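Local coordinates for protein putative LacI-family transcriptional regulator (Bacteroides fragilis, PDB 3GBV) that probably acts as a LacI-family transcriptional regulator, its periplasmic-binding-protein-like domain sensing a small ligand that would tune DNA binding, at residues V238-K242 with L286-D292; M127-L131 with V246-I250; N208-Y212 with Y231-N237; R157-F161 with G204-N208; Y23-V27 with Q252-G258. All coordinates share one frame; numbering follows the deposited sequence.

Contact 1: V238-K242 with L286-D292; sequences VTCLK and LTKENID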
# COMPACT_ATOMS: atom_id res chain seq x y z
N VAL A 238 -12.13 -8.16 5.18
CA VAL A 238 -12.51 -6.92 4.53
C VAL A 238 -13.94 -6.51 4.89
O VAL A 238 -14.21 -5.33 5.09
CB VAL A 238 -12.38 -7.04 3.00
CG1 VAL A 238 -12.94 -5.79 2.34
CG2 VAL A 238 -10.91 -7.24 2.62
N THR A 239 -14.85 -7.48 4.97
CA THR A 239 -16.23 -7.20 5.34
C THR A 239 -16.26 -6.56 6.72
O THR A 239 -16.96 -5.57 6.94
CB THR A 239 -17.09 -8.50 5.35
OG1 THR A 239 -17.17 -9.03 4.02
CG2 THR A 239 -18.51 -8.22 5.85
N CYS A 240 -15.49 -7.13 7.65
CA CYS A 240 -15.42 -6.60 9.01
C CYS A 240 -14.81 -5.22 8.97
O CYS A 240 -15.11 -4.38 9.81
CB CYS A 240 -14.59 -7.49 9.92
SG CYS A 240 -15.29 -9.11 10.25
N LEU A 241 -13.91 -5.00 8.01
CA LEU A 241 -13.25 -3.72 7.85
C LEU A 241 -14.28 -2.69 7.41
O LEU A 241 -14.33 -1.56 7.90
CB LEU A 241 -12.14 -3.80 6.79
CG LEU A 241 -11.45 -2.47 6.48
CD1 LEU A 241 -10.62 -2.01 7.68
CD2 LEU A 241 -10.57 -2.62 5.25
N LYS A 242 -15.12 -3.10 6.47
CA LYS A 242 -16.14 -2.21 5.95
C LYS A 242 -17.29 -1.98 6.92
O LYS A 242 -17.94 -0.95 6.87
CB LYS A 242 -16.67 -2.74 4.62
CG LYS A 242 -15.77 -2.36 3.46
CD LYS A 242 -16.15 -3.07 2.17
CE LYS A 242 -15.42 -2.45 1.00
NZ LYS A 242 -15.53 -3.23 -0.26
N LEU A 286 -4.40 -0.70 5.33
CA LEU A 286 -5.67 -0.49 4.65
C LEU A 286 -6.77 -0.10 5.62
O LEU A 286 -6.82 -0.54 6.77
CB LEU A 286 -6.04 -1.74 3.86
CG LEU A 286 -5.02 -1.86 2.72
CD1 LEU A 286 -4.67 -3.30 2.45
CD2 LEU A 286 -5.55 -1.16 1.48
N THR A 287 -7.64 0.79 5.15
CA THR A 287 -8.77 1.25 5.94
C THR A 287 -10.00 1.15 5.05
O THR A 287 -9.89 0.86 3.86
CB THR A 287 -8.62 2.73 6.38
OG1 THR A 287 -8.80 3.59 5.25
CG2 THR A 287 -7.25 2.97 6.96
N LYS A 288 -11.16 1.38 5.63
CA LYS A 288 -12.41 1.32 4.89
C LYS A 288 -12.36 2.31 3.72
O LYS A 288 -12.87 2.02 2.64
CB LYS A 288 -13.57 1.68 5.82
CG LYS A 288 -14.95 1.63 5.21
CD LYS A 288 -16.00 2.06 6.26
CE LYS A 288 -17.38 2.33 5.64
NZ LYS A 288 -17.94 1.12 4.98
N GLU A 289 -11.71 3.45 3.94
CA GLU A 289 -11.64 4.49 2.93
C GLU A 289 -10.66 4.30 1.76
O GLU A 289 -10.70 5.08 0.81
CB GLU A 289 -11.35 5.84 3.58
CG GLU A 289 -12.44 6.39 4.49
CD GLU A 289 -12.49 5.68 5.82
OE1 GLU A 289 -11.40 5.31 6.32
OE2 GLU A 289 -13.60 5.51 6.37
N ASN A 290 -9.78 3.31 1.82
CA ASN A 290 -8.86 3.10 0.71
C ASN A 290 -8.80 1.66 0.22
O ASN A 290 -8.16 1.36 -0.79
CB ASN A 290 -7.44 3.60 1.06
CG ASN A 290 -6.69 2.65 2.00
OD1 ASN A 290 -5.46 2.74 2.12
ND2 ASN A 290 -7.41 1.76 2.67
N ILE A 291 -9.50 0.77 0.92
CA ILE A 291 -9.50 -0.64 0.56
C ILE A 291 -9.94 -0.91 -0.87
O ILE A 291 -9.37 -1.79 -1.52
CB ILE A 291 -10.38 -1.49 1.53
CG1 ILE A 291 -10.22 -2.98 1.20
CG2 ILE A 291 -11.84 -1.15 1.37
CD1 ILE A 291 -8.81 -3.50 1.36
N ASP A 292 -10.92 -0.17 -1.39
CA ASP A 292 -11.39 -0.43 -2.75
C ASP A 292 -10.43 0.01 -3.87
O ASP A 292 -10.61 -0.37 -5.03
CB ASP A 292 -12.77 0.20 -2.97
CG ASP A 292 -13.83 -0.33 -2.00
OD1 ASP A 292 -13.74 -1.51 -1.58
OD2 ASP A 292 -14.75 0.43 -1.65
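L241 pushes its two methyls against the turn that follows strand 284-286, and this is the dense half of the contact. L241 CD2 lies 3.8 Å from T287 O and 3.9 Å from I291 CB, while CD1 and CG rest against the backbone between T287 and K288. One helical turn earlier, V238 CG1 meets I291 CG1 at 4.1 Å. I291 is thus met from the helix by L241 and V238, and L233, just ahead of helix 235-243, also packs on it. The loop itself is folded tightly: T287 O accepts the backbone N-H groups of both N290 and I291. Beyond this apolar patch the contact thins into two lysines on the exposed side. K242 runs out extended beyond CG, its CE passing I291 CG2 at 3.8 Å, and K242 NZ reaches D292 OD1 at 2.8 Å, a salt bridge on the syn lone pair of the carboxylate. K288 works in the other direction. The K288 chain bends only at its last torsion (chi4 61°), which turns K288 NZ onto K242 O at 2.8 Å, in the carbonyl plane and on a lone pair. Across the loop, E289 pairs with R126 of the second subunit and T287 packs on F123 of that subunit. Lying on the exposed side, the ion pair and the lysine-to-carbonyl bond probably add less than the buried apolar packing to holding this dimer-contacting loop on the helix.

Contact 2: M127-L131 with V246-I250; sequences MLMLL and VSFLI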
# COMPACT_ATOMS: atom_id res chain seq x y z
N MSE A 127 0.21 1.94 14.91
CA MSE A 127 -1.16 2.15 14.43
C MSE A 127 -2.22 1.88 15.50
O MSE A 127 -3.24 2.58 15.55
CB MSE A 127 -1.46 1.27 13.20
CG MSE A 127 -0.56 1.51 11.99
SE MSE A 127 -0.60 3.40 11.49
CE MSE A 127 -2.50 3.67 10.94
N LEU A 128 -2.00 0.87 16.33
CA LEU A 128 -2.95 0.55 17.38
C LEU A 128 -3.01 1.67 18.42
O LEU A 128 -4.09 2.02 18.92
CB LEU A 128 -2.57 -0.75 18.09
CG LEU A 128 -3.56 -1.15 19.19
CD1 LEU A 128 -4.83 -1.69 18.54
CD2 LEU A 128 -2.95 -2.19 20.10
N MSE A 129 -1.85 2.24 18.74
CA MSE A 129 -1.77 3.31 19.73
C MSE A 129 -2.35 4.64 19.25
O MSE A 129 -2.63 5.52 20.06
CB MSE A 129 -0.32 3.49 20.17
CG MSE A 129 0.17 2.31 20.97
SE MSE A 129 -1.05 2.04 22.51
CE MSE A 129 -2.12 0.52 22.05
N LEU A 130 -2.50 4.78 17.94
CA LEU A 130 -3.09 5.98 17.34
C LEU A 130 -4.58 5.88 17.64
O LEU A 130 -5.29 6.88 17.78
CB LEU A 130 -2.89 5.98 15.81
CG LEU A 130 -3.67 7.05 15.03
CD1 LEU A 130 -3.01 8.41 15.24
CD2 LEU A 130 -3.70 6.71 13.53
N LEU A 131 -5.03 4.63 17.73
CA LEU A 131 -6.42 4.25 17.99
C LEU A 131 -6.73 4.25 19.49
O LEU A 131 -7.78 4.72 19.92
CB LEU A 131 -6.64 2.85 17.43
CG LEU A 131 -7.81 2.48 16.53
CD1 LEU A 131 -7.82 3.34 15.29
CD2 LEU A 131 -7.68 1.02 16.16
N VAL A 246 -13.37 -4.01 12.48
CA VAL A 246 -11.93 -3.93 12.26
C VAL A 246 -11.63 -2.51 11.76
O VAL A 246 -12.32 -2.00 10.88
CB VAL A 246 -11.47 -4.96 11.21
CG1 VAL A 246 -10.03 -4.70 10.80
CG2 VAL A 246 -11.62 -6.37 11.76
N SER A 247 -10.63 -1.87 12.35
CA SER A 247 -10.25 -0.50 11.99
C SER A 247 -9.15 -0.45 10.93
O SER A 247 -9.17 0.41 10.05
CB SER A 247 -9.76 0.28 13.22
OG SER A 247 -10.76 0.31 14.22
N PHE A 248 -8.19 -1.35 11.04
CA PHE A 248 -7.10 -1.41 10.09
C PHE A 248 -6.79 -2.87 9.77
O PHE A 248 -6.98 -3.76 10.61
CB PHE A 248 -5.82 -0.77 10.65
CG PHE A 248 -5.95 0.69 11.02
CD1 PHE A 248 -6.33 1.63 10.07
CD2 PHE A 248 -5.64 1.12 12.31
CE1 PHE A 248 -6.40 2.99 10.40
CE2 PHE A 248 -5.71 2.48 12.65
CZ PHE A 248 -6.09 3.41 11.69
N LEU A 249 -6.34 -3.09 8.55
CA LEU A 249 -5.90 -4.41 8.11
C LEU A 249 -4.52 -4.16 7.50
O LEU A 249 -4.31 -3.19 6.78
CB LEU A 249 -6.84 -5.01 7.05
CG LEU A 249 -8.21 -5.51 7.54
CD1 LEU A 249 -9.05 -5.98 6.35
CD2 LEU A 249 -8.02 -6.64 8.55
N ILE A 250 -3.58 -5.04 7.82
CA ILE A 250 -2.24 -4.93 7.28
C ILE A 250 -2.08 -6.01 6.23
O ILE A 250 -2.32 -7.18 6.51
CB ILE A 250 -1.19 -5.10 8.38
CG1 ILE A 250 -1.33 -3.94 9.39
CG2 ILE A 250 0.21 -5.17 7.77
CD1 ILE A 250 -0.52 -4.09 10.67
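The ring of F248 projects from its strand toward the last turns of helix 117-131 and is met there by M127, L130 and L131. M127, a selenomethionine, crosses the phenylalanine at about a right angle: its chain folds back at chi2 and chi3, which lays the terminal methyl over one ring face. M127 CE sits 3.9 Å from the centroid of the F248 ring and 20° off the ring normal, a CH-pi contact. L131 and F248 reach past one another from their two backbones, and L131 CD1 comes within 3.5 Å of F248 CE2. The other methyl of L131, CD2, covers S247 CB at 3.7 Å, so the two branches divide between neighbouring residues. L130 touches more lightly, L130 CD2 lying 4.5 Å from F248 CZ. Helix and strand run antiparallel, 177° between their directions and 11.0 Å between the axes of the short segments, as a helix packed on the sheet of an alpha/beta domain of the periplasmic-binding-protein fold. The strand turns a corner at S247, just before F248. L285 of the adjacent antiparallel strand 284-286 touches both M127 and F248. At the subunit boundary M127 meets M127 of the second subunit, whose L130 also packs on F248.

Contact 3: N208-Y212 with Y231-N237; sequences NSKVY and YDLLERN. With EDO (1,2-ethanediol), chain D.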
# COMPACT_ATOMS: atom_id res chain seq x y z
N ASN A 208 -2.43 -13.24 13.40
CA ASN A 208 -2.70 -14.30 12.45
C ASN A 208 -3.62 -13.62 11.45
O ASN A 208 -3.90 -12.44 11.60
CB ASN A 208 -3.35 -15.52 13.13
CG ASN A 208 -4.60 -15.18 13.92
OD1 ASN A 208 -5.60 -14.72 13.36
ND2 ASN A 208 -4.56 -15.42 15.22
N SER A 209 -4.09 -14.34 10.44
CA SER A 209 -4.94 -13.69 9.44
C SER A 209 -6.44 -13.94 9.58
O SER A 209 -7.19 -13.65 8.65
CB SER A 209 -4.48 -14.11 8.05
OG SER A 209 -4.47 -15.52 7.92
N LYS A 210 -6.86 -14.44 10.73
CA LYS A 210 -8.26 -14.76 10.98
C LYS A 210 -8.90 -13.75 11.95
O LYS A 210 -9.63 -14.14 12.86
CB LYS A 210 -8.38 -16.16 11.60
CG LYS A 210 -7.46 -17.20 10.98
CD LYS A 210 -7.98 -17.72 9.66
CE LYS A 210 -8.96 -18.88 9.86
NZ LYS A 210 -8.29 -20.09 10.45
N VAL A 211 -8.62 -12.47 11.75
CA VAL A 211 -9.17 -11.44 12.62
C VAL A 211 -10.70 -11.40 12.54
O VAL A 211 -11.37 -10.93 13.45
CB VAL A 211 -8.60 -10.03 12.27
CG1 VAL A 211 -9.11 -9.59 10.91
CG2 VAL A 211 -8.97 -9.03 13.34
N TYR A 212 -11.26 -11.92 11.45
CA TYR A 212 -12.70 -11.94 11.25
C TYR A 212 -13.42 -12.72 12.35
O TYR A 212 -14.61 -12.48 12.61
CB TYR A 212 -13.04 -12.54 9.88
CG TYR A 212 -12.69 -14.01 9.73
CD1 TYR A 212 -13.49 -15.00 10.29
CD2 TYR A 212 -11.56 -14.40 9.02
CE1 TYR A 212 -13.17 -16.34 10.16
CE2 TYR A 212 -11.23 -15.76 8.88
CZ TYR A 212 -12.04 -16.72 9.46
OH TYR A 212 -11.74 -18.05 9.34
N TYR A 231 -4.68 -8.67 10.17
CA TYR A 231 -3.81 -8.90 9.04
C TYR A 231 -4.49 -9.57 7.86
O TYR A 231 -5.41 -10.38 8.02
CB TYR A 231 -2.62 -9.75 9.47
CG TYR A 231 -1.48 -8.98 10.10
CD1 TYR A 231 -0.31 -8.71 9.40
CD2 TYR A 231 -1.57 -8.53 11.41
CE1 TYR A 231 0.75 -8.03 10.00
CE2 TYR A 231 -0.52 -7.86 12.02
CZ TYR A 231 0.64 -7.61 11.31
OH TYR A 231 1.68 -6.96 11.96
N ASP A 232 -4.04 -9.20 6.66
CA ASP A 232 -4.51 -9.79 5.42
C ASP A 232 -5.91 -9.51 4.94
O ASP A 232 -6.85 -9.33 5.73
CB ASP A 232 -4.23 -11.29 5.48
CG ASP A 232 -2.79 -11.59 5.84
OD1 ASP A 232 -1.87 -11.07 5.16
OD2 ASP A 232 -2.56 -12.32 6.82
N LEU A 233 -6.03 -9.47 3.62
CA LEU A 233 -7.27 -9.16 2.95
C LEU A 233 -8.21 -10.31 2.65
O LEU A 233 -8.73 -10.40 1.54
CB LEU A 233 -6.95 -8.38 1.67
CG LEU A 233 -6.71 -6.87 1.80
CD1 LEU A 233 -6.23 -6.50 3.18
CD2 LEU A 233 -5.71 -6.42 0.76
N LEU A 234 -8.44 -11.20 3.61
CA LEU A 234 -9.40 -12.27 3.40
C LEU A 234 -10.73 -11.55 3.22
O LEU A 234 -10.93 -10.47 3.78
CB LEU A 234 -9.49 -13.19 4.62
CG LEU A 234 -8.51 -14.35 4.74
CD1 LEU A 234 -7.09 -13.80 4.86
CD2 LEU A 234 -8.88 -15.19 5.96
N GLU A 235 -11.65 -12.15 2.48
CA GLU A 235 -12.94 -11.52 2.25
C GLU A 235 -13.70 -11.23 3.54
O GLU A 235 -14.32 -10.19 3.68
CB GLU A 235 -13.80 -12.38 1.32
CG GLU A 235 -14.79 -11.56 0.53
CD GLU A 235 -15.76 -12.40 -0.27
OE1 GLU A 235 -15.31 -13.32 -0.99
OE2 GLU A 235 -16.98 -12.13 -0.18
N ARG A 236 -13.63 -12.14 4.50
CA ARG A 236 -14.33 -11.92 5.75
C ARG A 236 -13.66 -10.82 6.55
O ARG A 236 -14.31 -10.11 7.32
CB ARG A 236 -14.42 -13.22 6.55
CG ARG A 236 -15.23 -14.30 5.82
CD ARG A 236 -16.04 -15.13 6.79
NE ARG A 236 -15.45 -16.44 7.01
CZ ARG A 236 -15.78 -17.24 8.02
NH1 ARG A 236 -16.70 -16.86 8.91
NH2 ARG A 236 -15.19 -18.42 8.13
N ASN A 237 -12.36 -10.65 6.36
CA ASN A 237 -11.63 -9.60 7.06
C ASN A 237 -12.06 -8.25 6.51
O ASN A 237 -12.32 -7.31 7.26
CB ASN A 237 -10.12 -9.76 6.87
CG ASN A 237 -9.54 -10.81 7.78
OD1 ASN A 237 -10.24 -11.40 8.60
ND2 ASN A 237 -8.22 -11.04 7.66
C1 EDO D . 0.33 -13.22 7.85
O1 EDO D . -0.78 -13.22 8.75
C2 EDO D . 0.83 -14.64 7.61
O2 EDO D . -0.11 -15.35 6.80
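The side-chain amide of N237 grips both segments at once. N237 ND2 donates to S209 O at 3.0 Å across the contact and to D232 O at 2.9 Å within its own segment; the second bond is nearly straight (171°) and lies in the amide plane, whereas the first is tilted from it. N237 OD1 accepts Y212 N in a weak bond and also touches V211 CG1 at 3.1 Å. Beside it, R236 lies over one face of the Y212 ring, the guanidinium stacked with centres 4.2 Å apart and planes at 29°. Bends at chi2 and chi3 fold the arginine back over the tyrosine, and a salt bridge from NH1 to E216 holds its far end. Toward the probable ligand cleft, N208 OD1 accepts K210 N, forming an Asx turn, and D232 OD2 accepts a hydrogen bond at 2.8 Å from O1 of a 1,2-ethanediol, probably a crystallisation additive. Both loops follow C-terminal strand ends, as in the ligand clefts of this fold. One buried amide satisfies two carbonyls, which probably fixes how the loop after strand 203-206 lies against the start of helix 235-243 and the loop before it.

Contact 4: R157-F161 with G204-N208; sequences REIGF and GITFN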
# COMPACT_ATOMS: atom_id res chain seq x y z
N ARG A 157 6.37 -10.95 15.04
CA ARG A 157 5.58 -9.73 14.93
C ARG A 157 5.23 -9.26 16.33
O ARG A 157 5.27 -8.06 16.62
CB ARG A 157 4.27 -9.98 14.16
CG ARG A 157 4.40 -9.96 12.65
CD ARG A 157 3.10 -10.42 11.99
NE ARG A 157 3.22 -10.51 10.53
CZ ARG A 157 2.30 -11.04 9.74
NH1 ARG A 157 1.19 -11.53 10.28
NH2 ARG A 157 2.47 -11.06 8.43
N GLU A 158 4.90 -10.21 17.19
CA GLU A 158 4.53 -9.92 18.56
C GLU A 158 5.69 -9.29 19.33
O GLU A 158 5.50 -8.39 20.14
CB GLU A 158 4.06 -11.20 19.26
CG GLU A 158 3.18 -10.91 20.45
CD GLU A 158 2.64 -12.16 21.10
OE1 GLU A 158 1.96 -12.95 20.41
OE2 GLU A 158 2.89 -12.35 22.31
N ILE A 159 6.90 -9.76 19.06
CA ILE A 159 8.09 -9.21 19.71
C ILE A 159 8.32 -7.75 19.32
O ILE A 159 8.70 -6.92 20.16
CB ILE A 159 9.34 -10.06 19.37
CG1 ILE A 159 9.25 -11.43 20.04
CG2 ILE A 159 10.61 -9.35 19.83
CD1 ILE A 159 10.37 -12.38 19.66
N GLY A 160 8.10 -7.43 18.05
CA GLY A 160 8.30 -6.06 17.60
C GLY A 160 7.21 -5.18 18.18
O GLY A 160 7.42 -3.99 18.47
N PHE A 161 6.04 -5.77 18.35
CA PHE A 161 4.89 -5.07 18.91
C PHE A 161 5.20 -4.66 20.36
O PHE A 161 5.03 -3.50 20.75
CB PHE A 161 3.68 -5.99 18.87
CG PHE A 161 2.44 -5.38 19.45
CD1 PHE A 161 1.62 -4.56 18.68
CD2 PHE A 161 2.08 -5.62 20.78
CE1 PHE A 161 0.47 -3.98 19.21
CE2 PHE A 161 0.92 -5.05 21.31
CZ PHE A 161 0.12 -4.23 20.52
N GLY A 204 -7.91 -3.90 20.42
CA GLY A 204 -7.19 -5.16 20.33
C GLY A 204 -6.49 -5.39 19.01
O GLY A 204 -6.65 -4.61 18.08
N ILE A 205 -5.73 -6.48 18.92
CA ILE A 205 -4.99 -6.80 17.72
C ILE A 205 -4.67 -8.29 17.66
O ILE A 205 -4.56 -8.95 18.70
CB ILE A 205 -3.64 -6.01 17.69
CG1 ILE A 205 -2.84 -6.34 16.43
CG2 ILE A 205 -2.80 -6.35 18.93
CD1 ILE A 205 -1.62 -5.46 16.25
N THR A 206 -4.57 -8.83 16.45
CA THR A 206 -4.21 -10.22 16.23
C THR A 206 -3.12 -10.26 15.15
O THR A 206 -3.08 -9.39 14.28
CB THR A 206 -5.41 -11.07 15.75
OG1 THR A 206 -5.03 -12.46 15.76
CG2 THR A 206 -5.83 -10.69 14.34
N PHE A 207 -2.24 -11.25 15.21
CA PHE A 207 -1.16 -11.34 14.23
C PHE A 207 -1.35 -12.48 13.24
O PHE A 207 -0.52 -12.67 12.36
CB PHE A 207 0.19 -11.47 14.94
CG PHE A 207 0.51 -10.30 15.80
CD1 PHE A 207 0.77 -9.06 15.22
CD2 PHE A 207 0.48 -10.41 17.18
CE1 PHE A 207 1.00 -7.94 16.02
CE2 PHE A 207 0.70 -9.30 17.99
CZ PHE A 207 0.96 -8.06 17.41
N ASN A 208 -2.43 -13.24 13.40
CA ASN A 208 -2.70 -14.30 12.45
C ASN A 208 -3.62 -13.62 11.45
O ASN A 208 -3.90 -12.44 11.60
CB ASN A 208 -3.35 -15.52 13.13
CG ASN A 208 -4.60 -15.18 13.92
OD1 ASN A 208 -5.60 -14.72 13.36
ND2 ASN A 208 -4.56 -15.42 15.22
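Helix 152-168 passes over the C-terminal end of strand 203-206, with R157 and F207 the nearest backbone pair, their CA atoms 7.0 Å apart. This is helix-on-sheet packing in the second alpha/beta lobe of a periplasmic-binding-protein-like fold, where the parallel neighbours of strand 203-206 are 137-144 and 227-231. F207 carries most of the contact. Its ring slides under the first turn of the segment, the backbone of R157 and E158 covering one face, while R157 CB approaches F207 CD1 at 3.8 Å and E158 CG approaches F207 CE2 at 3.8 Å. The far end of the ring points at F161: the edge of F207 is directed toward the face of F161 in an offset edge-to-face pair, centroids 5.6 Å apart and planes at 69°. With chi1 at 178° the ring of F161 extends from the helix toward the sheet. There it lies alongside I205, the two pointing opposite ways, with F161 CE1 3.9 Å from I205 CD1. The polar ends lead elsewhere. E158 is paired with R162 and R142, and R157 NE donates to Q153, so the arginine is held from its own helix as it stretches beyond the phenylalanine. Extended from CG to NE, it brings the edge of its guanidinium to the chain just beyond strand 203-206, where R157 NH1 makes a weak hydrogen bond to F207 O at 2.9 Å.

Contact 5: Y23-V27 with Q252-G258; sequences YWTDV and QQPELQG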
# COMPACT_ATOMS: atom_id res chain seq x y z
N TYR A 23 -6.09 -17.31 3.74
CA TYR A 23 -4.88 -16.66 3.27
C TYR A 23 -4.15 -17.26 2.07
O TYR A 23 -3.82 -16.56 1.13
CB TYR A 23 -3.87 -16.53 4.41
CG TYR A 23 -2.62 -15.81 3.97
CD1 TYR A 23 -2.61 -14.42 3.80
CD2 TYR A 23 -1.46 -16.52 3.66
CE1 TYR A 23 -1.48 -13.76 3.32
CE2 TYR A 23 -0.32 -15.87 3.17
CZ TYR A 23 -0.34 -14.49 3.01
OH TYR A 23 0.77 -13.87 2.51
N TRP A 24 -3.93 -18.57 2.11
CA TRP A 24 -3.19 -19.24 1.05
C TRP A 24 -3.80 -19.27 -0.34
O TRP A 24 -3.08 -19.48 -1.33
CB TRP A 24 -2.83 -20.65 1.52
CG TRP A 24 -2.19 -20.62 2.87
CD1 TRP A 24 -2.78 -20.94 4.07
CD2 TRP A 24 -0.88 -20.15 3.18
NE1 TRP A 24 -1.91 -20.69 5.11
CE2 TRP A 24 -0.73 -20.20 4.59
CE3 TRP A 24 0.19 -19.69 2.41
CZ2 TRP A 24 0.44 -19.80 5.23
CZ3 TRP A 24 1.36 -19.29 3.05
CH2 TRP A 24 1.47 -19.35 4.45
N THR A 25 -5.10 -19.05 -0.43
CA THR A 25 -5.75 -19.05 -1.74
C THR A 25 -5.11 -18.00 -2.67
O THR A 25 -4.96 -18.22 -3.87
CB THR A 25 -7.25 -18.79 -1.59
OG1 THR A 25 -7.84 -19.87 -0.85
CG2 THR A 25 -7.92 -18.70 -2.95
N ASP A 26 -4.72 -16.86 -2.11
CA ASP A 26 -4.11 -15.81 -2.90
C ASP A 26 -2.68 -16.17 -3.32
O ASP A 26 -2.27 -15.91 -4.46
CB ASP A 26 -4.12 -14.50 -2.13
CG ASP A 26 -5.50 -13.87 -2.09
OD1 ASP A 26 -6.13 -13.77 -3.17
OD2 ASP A 26 -5.96 -13.47 -0.99
N VAL A 27 -1.92 -16.77 -2.40
CA VAL A 27 -0.56 -17.18 -2.71
C VAL A 27 -0.62 -18.20 -3.85
O VAL A 27 0.23 -18.20 -4.75
CB VAL A 27 0.12 -17.85 -1.50
CG1 VAL A 27 1.51 -18.36 -1.88
CG2 VAL A 27 0.20 -16.85 -0.34
N GLN A 252 0.20 -7.92 2.93
CA GLN A 252 1.58 -8.25 2.58
C GLN A 252 1.72 -8.76 1.14
O GLN A 252 2.75 -9.32 0.78
CB GLN A 252 2.11 -9.30 3.55
CG GLN A 252 1.28 -10.56 3.54
CD GLN A 252 1.76 -11.57 4.54
OE1 GLN A 252 0.97 -12.10 5.31
NE2 GLN A 252 3.05 -11.85 4.54
N GLN A 253 0.68 -8.56 0.34
CA GLN A 253 0.68 -9.00 -1.05
C GLN A 253 1.02 -10.49 -1.23
O GLN A 253 2.10 -10.84 -1.73
CB GLN A 253 1.65 -8.14 -1.87
CG GLN A 253 1.16 -6.72 -2.08
CD GLN A 253 2.20 -5.84 -2.72
OE1 GLN A 253 2.85 -6.21 -3.70
NE2 GLN A 253 2.37 -4.64 -2.17
N PRO A 254 0.11 -11.38 -0.81
CA PRO A 254 0.32 -12.82 -0.93
C PRO A 254 0.43 -13.26 -2.39
O PRO A 254 1.22 -14.16 -2.72
CB PRO A 254 -0.90 -13.42 -0.22
CG PRO A 254 -1.95 -12.33 -0.36
CD PRO A 254 -1.16 -11.08 -0.11
N GLU A 255 -0.36 -12.64 -3.27
CA GLU A 255 -0.32 -12.98 -4.69
C GLU A 255 1.12 -12.87 -5.22
O GLU A 255 1.63 -13.81 -5.83
CB GLU A 255 -1.22 -12.05 -5.53
CG GLU A 255 -2.67 -11.93 -5.06
CD GLU A 255 -2.87 -10.97 -3.87
OE1 GLU A 255 -1.88 -10.32 -3.45
OE2 GLU A 255 -4.01 -10.86 -3.37
N LEU A 256 1.75 -11.73 -4.96
CA LEU A 256 3.12 -11.48 -5.41
C LEU A 256 4.14 -12.41 -4.75
O LEU A 256 5.15 -12.77 -5.37
CB LEU A 256 3.51 -10.02 -5.13
CG LEU A 256 4.86 -9.52 -5.67
CD1 LEU A 256 4.91 -9.71 -7.18
CD2 LEU A 256 5.02 -8.04 -5.31
N GLN A 257 3.90 -12.81 -3.51
CA GLN A 257 4.83 -13.71 -2.84
C GLN A 257 4.86 -15.06 -3.55
O GLN A 257 5.91 -15.67 -3.71
CB GLN A 257 4.45 -13.91 -1.37
CG GLN A 257 4.77 -12.71 -0.50
CD GLN A 257 4.46 -12.95 0.96
OE1 GLN A 257 4.76 -14.00 1.51
NE2 GLN A 257 3.87 -11.95 1.61
N GLY A 258 3.69 -15.52 -3.99
CA GLY A 258 3.64 -16.80 -4.67
C GLY A 258 4.24 -16.68 -6.06
O GLY A 258 5.04 -17.52 -6.50
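Apolar packing carries the middle of this contact, with P254 at its centre. The hydroxyl end of the Y23 ring meets the proline, Y23 CZ lying 3.4 Å from P254 CB; the chi1 of -178° sets the ring anti to the backbone nitrogen and carries its hydroxyl end over to P254. P254 CG touches D26 CB at 3.5 Å, and V27 CG2 comes to P254 CB at 3.6 Å, so three residues of one helix meet a single proline. Backbone contacts form a second kind. E255 CA points its hydrogen at D26 O, 3.5 Å away, and V27 CA does the same to P254 O at 3.5 Å, a reciprocal pair of CA-H...O contacts. The short helical segments pass 7.8 Å apart at a crossing angle of -49°, and G258 CA comes to 3.7 Å from V27 O. Charge is the third kind. The side chains of D26 and E255 run alongside one another in a common direction, D26 OD1 and E255 OE2 3.6 Å apart, a pair of carboxylates that would probably raise each other's pKa. On the cleft side Y23 and Q252 both touch D232. Helix 23-37 follows the first strand of the N-terminal lobe, and chain 252-258 returns from strand 246-251 of the other lobe, so the chain passes here from one lobe to the other, as in the interlobe connections of the two-lobed periplasmic-binding-protein fold.

Contacts 1 to 4 belong to the lobe with the mixed sheet, while contact 5 lies where the chain passes into the other lobe. Contacts 1 and 2, with centres 12 Å apart, are joined by L286 N to L249 O at 2.9 Å, a probable hydrogen bond, and both reach the second subunit. Contact 3 is tied to contact 2 by a probable bond from D232 N to I250 O at 2.7 Å, and shares N208 with contact 4. D232, Q252 and R157 bring contacts 3, 5 and 4 together beside bound 1,2-ethanediol, probably from the crystallisation liquor, in what is probably the ligand cleft; contact 1 lies about 18 Å from contact 5, centre to centre.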